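Local coordinates for D-2-hydroxyacid dehydrogensase protein (Ketogulonicigenium vulgare, PDB 4LSW), which probably catalyses the NAD(P)-dependent, reversible interconversion of D-2-hydroxyacids and the corresponding 2-oxoacids, as in other D-isomer-specific 2-hydroxyacid dehydrogenases, at residues W15-E18 against P19-A23; A32-R35 against A36-L39. All coordinates share one frame; numbering follows the deposited sequence.

Contact 1: W15-E18 against P19-A23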
# COMPACT_ATOMS: atom_id res chain seq x y z
N TRP A 15 -14.67 -15.21 -3.27
CA TRP A 15 -15.49 -14.91 -2.10
C TRP A 15 -16.19 -13.55 -2.18
O TRP A 15 -17.12 -13.27 -1.41
CB TRP A 15 -14.69 -15.08 -0.79
CG TRP A 15 -13.41 -14.31 -0.68
CD1 TRP A 15 -13.25 -12.96 -0.83
CD2 TRP A 15 -12.12 -14.83 -0.33
NE1 TRP A 15 -11.93 -12.62 -0.62
CE2 TRP A 15 -11.22 -13.75 -0.31
CE3 TRP A 15 -11.64 -16.11 -0.03
CZ2 TRP A 15 -9.86 -13.91 -0.01
CZ3 TRP A 15 -10.29 -16.27 0.26
CH2 TRP A 15 -9.42 -15.17 0.27
N ASP A 16 -15.76 -12.72 -3.13
CA ASP A 16 -16.47 -11.49 -3.46
C ASP A 16 -17.32 -11.67 -4.72
O ASP A 16 -18.44 -11.16 -4.79
CB ASP A 16 -15.49 -10.34 -3.68
CG ASP A 16 -14.73 -9.98 -2.43
OD1 ASP A 16 -15.36 -9.93 -1.36
OD2 ASP A 16 -13.51 -9.75 -2.54
N GLN A 17 -16.77 -12.38 -5.69
CA GLN A 17 -17.46 -12.55 -6.97
C GLN A 17 -18.80 -13.25 -6.80
O GLN A 17 -19.82 -12.81 -7.35
CB GLN A 17 -16.59 -13.32 -7.95
CG GLN A 17 -17.07 -13.23 -9.38
CD GLN A 17 -16.87 -11.86 -9.95
OE1 GLN A 17 -15.75 -11.36 -10.01
NE2 GLN A 17 -17.96 -11.22 -10.36
N GLU A 18 -18.82 -14.32 -6.02
CA GLU A 18 -20.07 -15.05 -5.81
C GLU A 18 -21.19 -14.18 -5.23
O GLU A 18 -22.28 -14.14 -5.80
CB GLU A 18 -19.83 -16.32 -4.99
CG GLU A 18 -18.97 -17.35 -5.71
CD GLU A 18 -18.40 -18.40 -4.78
OE1 GLU A 18 -19.10 -18.80 -3.83
OE2 GLU A 18 -17.24 -18.82 -5.01
N PRO A 19 -20.94 -13.45 -4.12
CA PRO A 19 -22.07 -12.64 -3.62
C PRO A 19 -22.40 -11.43 -4.50
O PRO A 19 -23.54 -10.96 -4.49
CB PRO A 19 -21.60 -12.18 -2.23
CG PRO A 19 -20.13 -12.36 -2.23
CD PRO A 19 -19.84 -13.51 -3.14
N LEU A 20 -21.42 -10.93 -5.23
CA LEU A 20 -21.68 -9.87 -6.20
C LEU A 20 -22.64 -10.36 -7.29
O LEU A 20 -23.62 -9.68 -7.60
CB LEU A 20 -20.38 -9.35 -6.82
CG LEU A 20 -19.59 -8.32 -6.02
CD1 LEU A 20 -18.19 -8.15 -6.59
CD2 LEU A 20 -20.33 -6.99 -6.02
N ASP A 21 -22.35 -11.53 -7.85
CA ASP A 21 -23.17 -12.09 -8.92
C ASP A 21 -24.56 -12.49 -8.43
O ASP A 21 -25.51 -12.49 -9.20
CB ASP A 21 -22.48 -13.28 -9.58
CG ASP A 21 -21.45 -12.85 -10.60
OD1 ASP A 21 -21.72 -11.88 -11.35
OD2 ASP A 21 -20.37 -13.47 -10.66
N ALA A 22 -24.67 -12.80 -7.14
CA ALA A 22 -25.95 -13.19 -6.56
C ALA A 22 -26.90 -12.00 -6.37
O ALA A 22 -28.12 -12.15 -6.47
CB ALA A 22 -25.74 -13.90 -5.23
N ALA A 23 -26.33 -10.83 -6.09
CA ALA A 23 -27.13 -9.65 -5.82
C ALA A 23 -27.33 -8.75 -7.04
O ALA A 23 -28.32 -8.02 -7.12
CB ALA A 23 -26.52 -8.84 -4.69
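Leu20, Asp21 and Ala22 each send their backbone N-H back to the carbonyl four residues earlier, so the contact lies within a continuous run of alpha-helix in which Leu20 N donates to Asp16 O, Asp21 N to Gln17 O at 2.9 Å and Ala22 N to Glu18 O. The ladder misses a rung at Pro19, whose nitrogen has no hydrogen to give. Its ring turns CD and CG toward the preceding turn instead, with CD 3.2 Å from Trp15 O, and the helix kinks here. Leu20 lies beside the Asp16 carbonyl, its CG 3.3 Å from Asp16 O, and packs on Arg298 and Leu301 of helix 287-306. One turn apart on the helix, Gln17 and Asp21 also meet through their side chains. The Gln17 side chain starts off anti to its main-chain nitrogen (chi1 -165°) and bends at chi2, which carries the amide along the helix toward Asp21. A weak hydrogen bond of 3.3 Å runs from Gln17 NE2 to Asp21 OD2, the amide and carboxylate planes being turned 36° apart. The stronger partners lie beyond this turn: Asp21 OD2 forms a salt bridge with Arg28 of strand 25-28, and Gln17 OE1 accepts from Gln8 of strand 5-8. With an alanine in place of Asp21, Arg28 would probably lose this carboxylate partner, and the Gln17 amide would keep Gln8 but lose its weak bond at NE2. Asp16 reaches toward helix 287-306, pairing OD1 with Arg298. The chemistry thus divides by direction: helix 14-23, the crossover of a beta-alpha-beta unit, is joined by polar groups to both strands it connects, and by the Asp16-Arg298 pair and apolar packing to helix 287-306.

Contact 2: A32-R35 against A36-L39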
# COMPACT_ATOMS: atom_id res chain seq x y z
N ALA A 32 -14.73 -9.28 -21.90
CA ALA A 32 -15.35 -8.97 -23.18
C ALA A 32 -14.37 -9.09 -24.33
O ALA A 32 -13.26 -8.56 -24.26
CB ALA A 32 -15.96 -7.58 -23.14
N ASP A 33 -14.78 -9.77 -25.40
CA ASP A 33 -13.98 -9.88 -26.61
C ASP A 33 -13.84 -8.51 -27.27
O ASP A 33 -12.84 -8.23 -27.93
CB ASP A 33 -14.64 -10.85 -27.59
CG ASP A 33 -15.95 -10.32 -28.13
OD1 ASP A 33 -16.62 -9.56 -27.39
OD2 ASP A 33 -16.31 -10.64 -29.28
N ASP A 34 -14.85 -7.67 -27.09
CA ASP A 34 -14.89 -6.38 -27.75
C ASP A 34 -15.47 -5.34 -26.80
O ASP A 34 -16.67 -5.39 -26.49
CB ASP A 34 -15.71 -6.44 -29.03
CG ASP A 34 -15.50 -5.23 -29.90
OD1 ASP A 34 -16.23 -4.23 -29.71
OD2 ASP A 34 -14.59 -5.27 -30.75
N ARG A 35 -14.63 -4.41 -26.36
CA ARG A 35 -15.00 -3.42 -25.36
C ARG A 35 -16.18 -2.57 -25.79
O ARG A 35 -17.18 -2.46 -25.07
CB ARG A 35 -13.80 -2.53 -25.06
CG ARG A 35 -14.04 -1.48 -23.99
CD ARG A 35 -12.85 -0.54 -23.89
NE ARG A 35 -13.16 0.62 -23.06
CZ ARG A 35 -12.89 0.70 -21.76
NH1 ARG A 35 -12.30 -0.31 -21.13
NH2 ARG A 35 -13.21 1.79 -21.09
N ALA A 36 -16.07 -1.97 -26.98
CA ALA A 36 -17.11 -1.09 -27.50
C ALA A 36 -18.45 -1.80 -27.62
O ALA A 36 -19.49 -1.21 -27.36
CB ALA A 36 -16.69 -0.47 -28.84
N ALA A 37 -18.42 -3.07 -28.02
CA ALA A 37 -19.66 -3.82 -28.17
C ALA A 37 -20.39 -3.97 -26.84
O ALA A 37 -21.60 -3.76 -26.77
CB ALA A 37 -19.41 -5.18 -28.82
N MET A 38 -19.65 -4.31 -25.79
CA MET A 38 -20.28 -4.46 -24.48
C MET A 38 -20.82 -3.13 -23.98
O MET A 38 -21.94 -3.07 -23.47
CB MET A 38 -19.34 -5.07 -23.44
CG MET A 38 -19.92 -5.04 -22.02
SD MET A 38 -19.04 -6.01 -20.79
CE MET A 38 -19.61 -7.67 -21.12
N LEU A 39 -20.03 -2.07 -24.14
CA LEU A 39 -20.47 -0.75 -23.71
C LEU A 39 -21.70 -0.27 -24.49
O LEU A 39 -22.59 0.35 -23.92
CB LEU A 39 -19.33 0.27 -23.80
CG LEU A 39 -18.18 0.06 -22.81
CD1 LEU A 39 -17.12 1.13 -22.98
CD2 LEU A 39 -18.69 0.03 -21.36
O HOH W 1 -13.88 -2.13 -28.89
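Asp34 is the N-cap of helix 35-42, its carboxylate accepting from Ala37 N. Its CG stands anti to the main-chain nitrogen (chi1 -166°), which brings OD1 to 3.0 Å from Ala37 N; the bond uses the anti lone pair of OD1, on the side away from OD2. The Ala37 methyl lies beside the same oxygen, with CB 3.4 Å from Asp34 OD1. A water completes the cap: it accepts from Ala36 N at 2.9 Å and gives a weak hydrogen bond to Asp34 OD1. Two backbone amides of the first turn are thereby satisfied, one directly by the carboxylate and one by the water. A negative group at this end of a helix would be expected to interact favourably with the helix dipole. Regular helical bonding follows at once, with Met38 N donating to Asp34 O, in the carbonyl plane, and Leu39 N donating to Arg35 O.

Apart from the cap, the side chains meet as two pairs. Arg35 stretches out from CG to NE and passes Leu39 at an oblique angle, bringing NE to 4.0 Å from Leu39 CD1; both residues also touch Leu61 of helix 59-63. Leu39 keeps close to its own helix as well, its CG lying 3.5 Å from Arg35 O. Met38 runs extended through chi2, which sets SD near the loop before the helix, and the bend at chi3 (-80°) places CE beside the same methyl group of Ala32 that SD approaches. Leu29, in the loop before the helix, touches both Met38 and Arg35. The loop and the helix thus also meet at the end of the methionine: Ala32 CB lies 4.2 Å from Met38 CE and equally 4.2 Å from Met38 SD.

From the N terminus the chain runs through strand 5-8 into helix 14-23, where contact 1 lies within the helix that crosses over to strand 25-28. Strand 25-28, the outermost on its side of the six-stranded sheet, then gives way to a loop, and contact 2 marks where that loop ends and helix 35-42 starts. Neither contact closes a long loop, since the paired segments are continuous in each; the two follow in series without nesting or crossing. The centres of contact 1 and contact 2 lie about 22 Å apart, and the nearest atoms of contact 1 and contact 2 about 11 Å, without touching. Contact 1 faces helix 287-306, near the end of the chain, whereas contact 2 borders helix 59-63.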